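Side-chain contacts in RNA-dependent RNA Polymerase (Bombyx mori cytoplasmic polyhedrosis virus, PDB 6TZ0), which catalyses RNA-templated RNA synthesis, transcribing the viral double-stranded genome into plus strands and making the complementary minus strands: residues A[126-131]-A[624-629]; A[258-263]-A[326-331]; A[1056-1061]-A[1188-1193]. All blocks are in the same frame, centred on the assembly; numbering follows the deposited sequence.

Going from the N terminus, contact 1 (126-131 with 624-629) opens on helix 121-134 and closes a long loop where that helix meets the hairpin turn ahead of strand 628-631. This joins the N-terminal region to the central polymerase domain. Contact 2 (258-263 with 326-331) is nested within that loop and closes a much shorter one, pairing helices 257-264 and 325-339. Contact 3 (1056-1061 with 1188-1193) follows in series and ties two parts of the C-terminal region. Contacts 1 and 3 lie on opposite sides of the chain's centre, 57 Å apart between centres, whereas contacts 2 and 3 approach to about 10 Å between nearest atoms without touching.

Contact 1: residues A[126-131]-A[624-629]; sequences HAALDK and SEIFGQ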
loop_
_atom_site.group_PDB
_atom_site.type_symbol
_atom_site.label_atom_id
_atom_site.label_comp_id
_atom_site.label_asym_id
_atom_site.label_seq_id
_atom_site.Cartn_x
_atom_site.Cartn_y
_atom_site.Cartn_z
ATOM N N HIS A 126 26.966 -16.211 -5.111
ATOM C CA HIS A 126 26.577 -17.571 -5.463
ATOM C C HIS A 126 25.651 -18.207 -4.434
ATOM O O HIS A 126 24.828 -19.051 -4.804
ATOM C CB HIS A 126 27.822 -18.418 -5.698
ATOM C CG HIS A 126 28.501 -18.124 -6.997
ATOM N ND1 HIS A 126 28.112 -18.701 -8.185
ATOM C CD2 HIS A 126 29.500 -17.264 -7.308
ATOM C CE1 HIS A 126 28.872 -18.244 -9.165
ATOM N NE2 HIS A 126 29.720 -17.368 -8.659
ATOM N N ALA A 127 25.720 -17.793 -3.165
ATOM C CA ALA A 127 24.711 -18.233 -2.205
ATOM C C ALA A 127 23.342 -17.656 -2.540
ATOM O O ALA A 127 22.320 -18.344 -2.416
ATOM C CB ALA A 127 25.121 -17.838 -0.790
ATOM N N ALA A 128 23.306 -16.410 -3.014
ATOM C CA ALA A 128 22.039 -15.819 -3.419
ATOM C C ALA A 128 21.506 -16.434 -4.704
ATOM O O ALA A 128 20.291 -16.566 -4.862
ATOM C CB ALA A 128 22.191 -14.314 -3.579
ATOM N N LEU A 129 22.382 -16.829 -5.628
ATOM C CA LEU A 129 21.896 -17.497 -6.832
ATOM C C LEU A 129 21.425 -18.916 -6.538
ATOM O O LEU A 129 20.491 -19.404 -7.190
ATOM C CB LEU A 129 22.975 -17.487 -7.908
ATOM C CG LEU A 129 23.233 -16.074 -8.431
ATOM C CD1 LEU A 129 24.402 -16.053 -9.365
ATOM C CD2 LEU A 129 22.006 -15.516 -9.114
ATOM N N ASP A 130 22.041 -19.579 -5.555
ATOM C CA ASP A 130 21.503 -20.836 -5.042
ATOM C C ASP A 130 20.113 -20.634 -4.454
ATOM O O ASP A 130 19.207 -21.441 -4.696
ATOM C CB ASP A 130 22.450 -21.408 -3.983
ATOM C CG ASP A 130 22.125 -22.851 -3.597
ATOM O OD1 ASP A 130 21.224 -23.465 -4.188
ATOM O OD2 ASP A 130 22.772 -23.378 -2.671
ATOM N N LYS A 131 19.933 -19.561 -3.679
ATOM C CA LYS A 131 18.617 -19.233 -3.134
ATOM C C LYS A 131 17.613 -18.917 -4.237
ATOM O O LYS A 131 16.428 -19.242 -4.112
ATOM C CB LYS A 131 18.749 -18.053 -2.170
ATOM C CG LYS A 131 17.476 -17.692 -1.438
ATOM C CD LYS A 131 17.690 -16.550 -0.462
ATOM C CE LYS A 131 16.387 -16.197 0.241
ATOM N NZ LYS A 131 16.545 -15.102 1.236
ATOM N N SER A 624 20.623 -5.882 1.710
ATOM C CA SER A 624 20.890 -7.056 0.900
ATOM C C SER A 624 21.920 -7.962 1.557
ATOM O O SER A 624 22.816 -7.504 2.269
ATOM C CB SER A 624 21.373 -6.651 -0.489
ATOM O OG SER A 624 22.610 -5.984 -0.407
ATOM N N GLU A 625 21.777 -9.263 1.313
ATOM C CA GLU A 625 22.770 -10.220 1.780
ATOM C C GLU A 625 24.033 -10.190 0.933
ATOM O O GLU A 625 25.114 -10.505 1.435
ATOM C CB GLU A 625 22.180 -11.626 1.790
ATOM C CG GLU A 625 21.155 -11.853 2.875
ATOM C CD GLU A 625 20.555 -13.238 2.823
ATOM O OE1 GLU A 625 20.820 -13.963 1.842
ATOM O OE2 GLU A 625 19.824 -13.608 3.763
ATOM N N ILE A 626 23.923 -9.813 -0.335
ATOM C CA ILE A 626 25.107 -9.672 -1.170
ATOM C C ILE A 626 25.842 -8.381 -0.844
ATOM O O ILE A 626 26.990 -8.393 -0.388
ATOM C CB ILE A 626 24.725 -9.710 -2.659
ATOM C CG1 ILE A 626 23.944 -10.971 -3.001
ATOM C CG2 ILE A 626 25.968 -9.654 -3.506
ATOM C CD1 ILE A 626 23.314 -10.897 -4.365
ATOM N N PHE A 627 25.180 -7.247 -1.061
ATOM C CA PHE A 627 25.846 -5.957 -1.133
ATOM C C PHE A 627 25.745 -5.148 0.150
ATOM O O PHE A 627 26.326 -4.062 0.227
ATOM C CB PHE A 627 25.267 -5.144 -2.291
ATOM C CG PHE A 627 25.386 -5.822 -3.613
ATOM C CD1 PHE A 627 26.606 -5.907 -4.254
ATOM C CD2 PHE A 627 24.268 -6.362 -4.227
ATOM C CE1 PHE A 627 26.715 -6.535 -5.478
ATOM C CE2 PHE A 627 24.368 -6.988 -5.449
ATOM C CZ PHE A 627 25.593 -7.071 -6.075
ATOM N N GLY A 628 25.033 -5.631 1.142
ATOM C CA GLY A 628 24.931 -4.906 2.409
ATOM C C GLY A 628 23.674 -4.040 2.463
ATOM O O GLY A 628 22.583 -4.558 2.601
ATOM N N GLN A 629 23.853 -2.729 2.354
ATOM C CA GLN A 629 22.743 -1.787 2.389
ATOM C C GLN A 629 22.709 -1.016 1.080
ATOM O O GLN A 629 23.647 -0.277 0.764
ATOM C CB GLN A 629 22.864 -0.838 3.578
ATOM C CG GLN A 629 21.683 0.077 3.722
ATOM C CD GLN A 629 21.762 0.941 4.954
ATOM O OE1 GLN A 629 22.725 0.866 5.715
ATOM N NE2 GLN A 629 20.750 1.774 5.158
#
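A128 of helix 121-134 meets I626 at the turn of a beta-hairpin, the one joining strands 620-624 and 628-631 at one side of a mixed sheet in the central polymerase domain. The methyl CB of A128 lies 3.7 Å from I626 CD1 and 3.8 Å from I626 CG1, so the helix rests on the end of the isoleucine. That branch gets there because CG1 stands anti to the carbonyl carbon (chi1 -55°) and CD1 then extends the chain toward the helix. The other branch, CG2, goes elsewhere: it sits over the centre of the F627 ring, 3.5 Å above the plane, and the same ring meets F95 edge-to-face. One branch of I626 thus serves the helix and the other the ring of F627.

Beside this apolar touch, K131 runs out fully extended toward E625. Its NZ comes within 4.4 Å of E625 OE2, too far for a salt bridge, and with E625 exposed any attraction is probably softened by solvent. Along the same helix, H126 meets the ring of Y116 and L129 touches Y81. Farther along the hairpin, Q629 packs on V344 of the chain of Viral structural protein 4, and its NE2 bonds to S621 OG.

What shapes the turn is glycine and serine. G628 takes positive phi, a glycine conformation. An ST motif completes it: S624 OG accepts from F627 N at 2.9 Å, in a clearly bent bond with an N-H...O angle of 131°.

Contact 2: residues A[258-263]-A[326-331]; sequences QEALHN and NDVANY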
loop_
_atom_site.group_PDB
_atom_site.type_symbol
_atom_site.label_atom_id
_atom_site.label_comp_id
_atom_site.label_asym_id
_atom_site.label_seq_id
_atom_site.Cartn_x
_atom_site.Cartn_y
_atom_site.Cartn_z
ATOM N N GLN A 258 -8.055 -5.944 -31.612
ATOM C CA GLN A 258 -8.683 -4.762 -32.175
ATOM C C GLN A 258 -8.680 -4.818 -33.698
ATOM O O GLN A 258 -9.687 -4.495 -34.337
ATOM C CB GLN A 258 -7.957 -3.527 -31.654
ATOM C CG GLN A 258 -8.627 -2.218 -31.917
ATOM C CD GLN A 258 -7.910 -1.095 -31.226
ATOM O OE1 GLN A 258 -6.852 -1.296 -30.640
ATOM N NE2 GLN A 258 -8.492 0.083 -31.254
ATOM N N GLU A 259 -7.582 -5.289 -34.292
ATOM C CA GLU A 259 -7.542 -5.492 -35.736
ATOM C C GLU A 259 -8.448 -6.632 -36.176
ATOM O O GLU A 259 -9.081 -6.547 -37.237
ATOM C CB GLU A 259 -6.108 -5.758 -36.181
ATOM C CG GLU A 259 -5.935 -5.890 -37.673
ATOM C CD GLU A 259 -4.504 -6.144 -38.060
ATOM O OE1 GLU A 259 -3.648 -6.191 -37.155
ATOM O OE2 GLU A 259 -4.233 -6.307 -39.266
ATOM N N ALA A 260 -8.527 -7.695 -35.373
ATOM C CA ALA A 260 -9.431 -8.797 -35.692
ATOM C C ALA A 260 -10.889 -8.349 -35.678
ATOM O O ALA A 260 -11.657 -8.667 -36.595
ATOM C CB ALA A 260 -9.220 -9.947 -34.713
ATOM N N LEU A 261 -11.270 -7.574 -34.665
ATOM C CA LEU A 261 -12.632 -7.083 -34.552
ATOM C C LEU A 261 -12.933 -6.015 -35.596
ATOM O O LEU A 261 -14.090 -5.859 -35.996
ATOM C CB LEU A 261 -12.852 -6.546 -33.142
ATOM C CG LEU A 261 -14.264 -6.299 -32.629
ATOM C CD1 LEU A 261 -15.009 -7.612 -32.480
ATOM C CD2 LEU A 261 -14.169 -5.599 -31.311
ATOM N N HIS A 262 -11.910 -5.281 -36.044
ATOM C CA HIS A 262 -12.048 -4.423 -37.217
ATOM C C HIS A 262 -12.385 -5.229 -38.463
ATOM O O HIS A 262 -13.311 -4.884 -39.204
ATOM C CB HIS A 262 -10.764 -3.632 -37.437
ATOM C CG HIS A 262 -10.713 -2.921 -38.752
ATOM N ND1 HIS A 262 -11.458 -1.796 -39.023
ATOM C CD2 HIS A 262 -10.006 -3.180 -39.875
ATOM C CE1 HIS A 262 -11.213 -1.392 -40.255
ATOM N NE2 HIS A 262 -10.333 -2.214 -40.793
ATOM N N ASN A 263 -11.643 -6.308 -38.713
ATOM C CA ASN A 263 -11.899 -7.107 -39.909
ATOM C C ASN A 263 -13.166 -7.947 -39.823
ATOM O O ASN A 263 -13.585 -8.484 -40.853
ATOM C CB ASN A 263 -10.710 -8.013 -40.224
ATOM C CG ASN A 263 -9.562 -7.263 -40.861
ATOM O OD1 ASN A 263 -9.768 -6.400 -41.710
ATOM N ND2 ASN A 263 -8.348 -7.595 -40.464
ATOM N N ASN A 326 -17.964 -13.116 -31.012
ATOM C CA ASN A 326 -17.649 -14.223 -30.121
ATOM C C ASN A 326 -16.439 -14.999 -30.607
ATOM O O ASN A 326 -15.723 -15.592 -29.794
ATOM C CB ASN A 326 -18.846 -15.156 -29.980
ATOM C CG ASN A 326 -20.040 -14.467 -29.380
ATOM O OD1 ASN A 326 -19.895 -13.516 -28.621
ATOM N ND2 ASN A 326 -21.229 -14.968 -29.682
ATOM N N ASP A 327 -16.178 -14.978 -31.915
ATOM C CA ASP A 327 -14.981 -15.613 -32.449
ATOM C C ASP A 327 -13.725 -14.911 -31.958
ATOM O O ASP A 327 -12.764 -15.559 -31.520
ATOM C CB ASP A 327 -15.026 -15.615 -33.972
ATOM C CG ASP A 327 -16.091 -16.524 -34.513
ATOM O OD1 ASP A 327 -16.513 -17.437 -33.781
ATOM O OD2 ASP A 327 -16.482 -16.355 -35.684
ATOM N N VAL A 328 -13.735 -13.579 -31.997
ATOM C CA VAL A 328 -12.610 -12.790 -31.522
ATOM C C VAL A 328 -12.455 -12.944 -30.019
ATOM O O VAL A 328 -11.330 -13.017 -29.513
ATOM C CB VAL A 328 -12.798 -11.320 -31.935
ATOM C CG1 VAL A 328 -11.598 -10.479 -31.535
ATOM C CG2 VAL A 328 -13.051 -11.235 -33.412
ATOM N N ALA A 329 -13.572 -13.068 -29.295
ATOM C CA ALA A 329 -13.514 -13.283 -27.851
ATOM C C ALA A 329 -12.887 -14.628 -27.502
ATOM O O ALA A 329 -12.066 -14.717 -26.578
ATOM C CB ALA A 329 -14.917 -13.187 -27.258
ATOM N N ASN A 330 -13.233 -15.675 -28.255
ATOM C CA ASN A 330 -12.701 -17.004 -27.975
ATOM C C ASN A 330 -11.217 -17.094 -28.304
ATOM O O ASN A 330 -10.432 -17.631 -27.506
ATOM C CB ASN A 330 -13.485 -18.056 -28.752
ATOM C CG ASN A 330 -14.918 -18.170 -28.290
ATOM O OD1 ASN A 330 -15.208 -18.091 -27.103
ATOM N ND2 ASN A 330 -15.826 -18.358 -29.235
ATOM N N TYR A 331 -10.802 -16.559 -29.461
ATOM C CA TYR A 331 -9.375 -16.562 -29.773
ATOM C C TYR A 331 -8.583 -15.657 -28.837
ATOM O O TYR A 331 -7.417 -15.944 -28.547
ATOM C CB TYR A 331 -9.107 -16.134 -31.208
ATOM C CG TYR A 331 -9.556 -17.085 -32.277
ATOM C CD1 TYR A 331 -9.044 -18.367 -32.341
ATOM C CD2 TYR A 331 -10.378 -16.658 -33.308
ATOM C CE1 TYR A 331 -9.416 -19.232 -33.342
ATOM C CE2 TYR A 331 -10.748 -17.512 -34.327
ATOM C CZ TYR A 331 -10.267 -18.800 -34.332
ATOM O OH TYR A 331 -10.630 -19.663 -35.335
#
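Knobs-into-holes packing joins two helices here, with V328 of helix 325-339 as the knob that meets A260 and L261 of helix 257-264. Y257 and V264 touch the same valine, so the hole is the i, i+3, i+4, i+7 set Y257, A260, L261 and V264. The backbones are nearest at L261 and V328, whose CA atoms are 6.5 Å apart.

The CB of V328 points toward helix 257-264, and the residue divides its two methyls between two neighbours. CG1, set anti to the backbone N (chi1 -176°), lies 4.0 Å from A260 CB. CG2 stands beside the backbone N and faces the leucine, where L261 CD1 approaches to 4.2 Å. A260 offers just a methyl pointing across, while L261 leaves its helix at the flank and reaches the valine with one branch of its isobutyl group. All three residues are buried, and the contact is purely apolar, made of methyl against methyl.

Polar groups of the two helices turn to other partners: E259 OE2 forms a salt bridge with R300 NE, and Y331 OH bonds to D59 OD2. Among its neighbours, the pair sits with helix 309-320 along one side, where E259 and N263 touch L319 and Y331 packs on Y314 and A318, and with W733 of strand 732-733 touching V328 and A329.

Contact 3: residues A[1056-1061]-A[1188-1193]; sequences WFAFAL and RSITSN
I1190 has CG1 anti to its carbonyl carbon (chi1 -46°) and an extended end, which carries CD1 across to A1058 on helix 1054-1062; N1193, with CG anti to the backbone N (chi1 -164°), sends its amide to L1061 one helical turn further on. The methyl CB of A1058 is 3.7 Å from I1190 CD1 and 4.1 Å from I1190 CG2, so both ends of the forked isoleucine bear on it. L1061 and N1193 approach from opposite directions, L1061 CD1 lying 3.4 Å from N1193 ND2. F1057 adds its ring: F1057 CE2 comes 3.7 Å from the backbone O of N1193, which meets the ring obliquely.

A type I beta turn, in the loop between helix 1174-1188 and strand 1196-1202, presents I1190 and N1193 together, with N1193 N bonded to I1190 O at 3.2 Å. I1190 also packs on F864 and D1054, while N1193 OD1 makes a weak hydrogen bond to G1195 N.

Two C-terminal elements thus meet through methyl on methyl at I1190, the amide nitrogen of N1193 against the L1061 methyl and its backbone carbonyl near the F1057 ring, so the contact rests on van der Waals forces, without charge pairing between the two segments.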
loop_
_atom_site.group_PDB
_atom_site.type_symbol
_atom_site.label_atom_id
_atom_site.label_comp_id
_atom_site.label_asym_id
_atom_site.label_seq_id
_atom_site.Cartn_x
_atom_site.Cartn_y
_atom_site.Cartn_z
ATOM N N TRP A 1056 -26.679 -18.350 -19.242
ATOM C CA TRP A 1056 -27.634 -17.666 -20.109
ATOM C C TRP A 1056 -29.070 -17.967 -19.712
ATOM O O TRP A 1056 -29.904 -17.061 -19.643
ATOM C CB TRP A 1056 -27.417 -18.098 -21.551
ATOM C CG TRP A 1056 -28.369 -17.491 -22.511
ATOM C CD1 TRP A 1056 -28.332 -16.232 -23.016
ATOM C CD2 TRP A 1056 -29.554 -18.097 -23.031
ATOM N NE1 TRP A 1056 -29.399 -16.027 -23.850
ATOM C CE2 TRP A 1056 -30.170 -17.156 -23.870
ATOM C CE3 TRP A 1056 -30.150 -19.351 -22.871
ATOM C CZ2 TRP A 1056 -31.346 -17.427 -24.553
ATOM C CZ3 TRP A 1056 -31.319 -19.618 -23.549
ATOM C CH2 TRP A 1056 -31.905 -18.662 -24.380
ATOM N N PHE A 1057 -29.375 -19.234 -19.439
ATOM C CA PHE A 1057 -30.748 -19.615 -19.147
ATOM C C PHE A 1057 -31.153 -19.179 -17.749
ATOM O O PHE A 1057 -32.317 -18.843 -17.516
ATOM C CB PHE A 1057 -30.903 -21.122 -19.323
ATOM C CG PHE A 1057 -32.319 -21.586 -19.418
ATOM C CD1 PHE A 1057 -33.061 -21.323 -20.553
ATOM C CD2 PHE A 1057 -32.894 -22.325 -18.403
ATOM C CE1 PHE A 1057 -34.361 -21.755 -20.658
ATOM C CE2 PHE A 1057 -34.192 -22.769 -18.510
ATOM C CZ PHE A 1057 -34.926 -22.477 -19.637
ATOM N N ALA A 1058 -30.197 -19.129 -16.820
ATOM C CA ALA A 1058 -30.471 -18.582 -15.498
ATOM C C ALA A 1058 -30.736 -17.087 -15.565
ATOM O O ALA A 1058 -31.575 -16.569 -14.823
ATOM C CB ALA A 1058 -29.306 -18.870 -14.556
ATOM N N PHE A 1059 -30.027 -16.377 -16.447
ATOM C CA PHE A 1059 -30.313 -14.961 -16.651
ATOM C C PHE A 1059 -31.673 -14.775 -17.309
ATOM O O PHE A 1059 -32.426 -13.866 -16.950
ATOM C CB PHE A 1059 -29.201 -14.343 -17.490
ATOM C CG PHE A 1059 -29.207 -12.841 -17.535
ATOM C CD1 PHE A 1059 -28.834 -12.103 -16.426
ATOM C CD2 PHE A 1059 -29.512 -12.168 -18.704
ATOM C CE1 PHE A 1059 -28.807 -10.727 -16.472
ATOM C CE2 PHE A 1059 -29.484 -10.789 -18.753
ATOM C CZ PHE A 1059 -29.138 -10.071 -17.636
ATOM N N ALA A 1060 -32.017 -15.660 -18.246
ATOM C CA ALA A 1060 -33.305 -15.622 -18.923
ATOM C C ALA A 1060 -34.465 -16.010 -18.018
ATOM O O ALA A 1060 -35.613 -15.709 -18.352
ATOM C CB ALA A 1060 -33.273 -16.549 -20.134
ATOM N N LEU A 1061 -34.207 -16.708 -16.918
ATOM C CA LEU A 1061 -35.271 -17.053 -15.984
ATOM C C LEU A 1061 -35.387 -16.078 -14.822
ATOM O O LEU A 1061 -36.485 -15.607 -14.524
ATOM C CB LEU A 1061 -35.077 -18.466 -15.431
ATOM C CG LEU A 1061 -35.305 -19.674 -16.326
ATOM C CD1 LEU A 1061 -34.971 -20.908 -15.537
ATOM C CD2 LEU A 1061 -36.730 -19.721 -16.805
ATOM N N ARG A 1188 -29.693 -23.985 -7.745
ATOM C CA ARG A 1188 -28.922 -25.186 -7.450
ATOM C C ARG A 1188 -28.968 -26.192 -8.597
ATOM O O ARG A 1188 -28.040 -26.992 -8.751
ATOM C CB ARG A 1188 -29.445 -25.783 -6.137
ATOM C CG ARG A 1188 -28.754 -27.016 -5.574
ATOM C CD ARG A 1188 -29.568 -28.255 -5.847
ATOM N NE ARG A 1188 -29.010 -29.444 -5.216
ATOM C CZ ARG A 1188 -29.325 -29.861 -3.998
ATOM N NH1 ARG A 1188 -30.207 -29.192 -3.273
ATOM N NH2 ARG A 1188 -28.768 -30.958 -3.508
ATOM N N SER A 1189 -30.002 -26.151 -9.430
ATOM C CA SER A 1189 -30.259 -27.206 -10.407
ATOM C C SER A 1189 -30.568 -26.634 -11.780
ATOM O O SER A 1189 -31.578 -26.967 -12.397
ATOM C CB SER A 1189 -31.402 -28.091 -9.942
ATOM O OG SER A 1189 -32.608 -27.361 -9.879
ATOM N N ILE A 1190 -29.701 -25.756 -12.285
ATOM C CA ILE A 1190 -29.949 -25.141 -13.586
ATOM C C ILE A 1190 -29.646 -26.129 -14.707
ATOM O O ILE A 1190 -30.171 -26.010 -15.821
ATOM C CB ILE A 1190 -29.121 -23.853 -13.728
ATOM C CG1 ILE A 1190 -29.259 -23.039 -12.464
ATOM C CG2 ILE A 1190 -29.649 -22.974 -14.853
ATOM C CD1 ILE A 1190 -28.436 -21.828 -12.428
ATOM N N THR A 1191 -28.820 -27.137 -14.419
ATOM C CA THR A 1191 -28.326 -28.032 -15.461
ATOM C C THR A 1191 -29.418 -28.945 -15.999
ATOM O O THR A 1191 -29.377 -29.350 -17.165
ATOM C CB THR A 1191 -27.171 -28.865 -14.924
ATOM O OG1 THR A 1191 -27.635 -29.667 -13.835
ATOM C CG2 THR A 1191 -26.074 -27.969 -14.428
ATOM N N SER A 1192 -30.402 -29.282 -15.169
ATOM C CA SER A 1192 -31.484 -30.135 -15.642
ATOM C C SER A 1192 -32.762 -29.338 -15.860
ATOM O O SER A 1192 -33.829 -29.914 -16.094
ATOM C CB SER A 1192 -31.711 -31.285 -14.660
ATOM O OG SER A 1192 -32.129 -30.807 -13.397
ATOM N N ASN A 1193 -32.673 -28.014 -15.794
ATOM C CA ASN A 1193 -33.848 -27.169 -15.951
ATOM C C ASN A 1193 -34.118 -26.919 -17.430
ATOM O O ASN A 1193 -33.309 -26.302 -18.127
ATOM C CB ASN A 1193 -33.631 -25.855 -15.199
ATOM C CG ASN A 1193 -34.913 -25.084 -14.966
ATOM O OD1 ASN A 1193 -35.982 -25.459 -15.437
ATOM N ND2 ASN A 1193 -34.813 -24.016 -14.200
#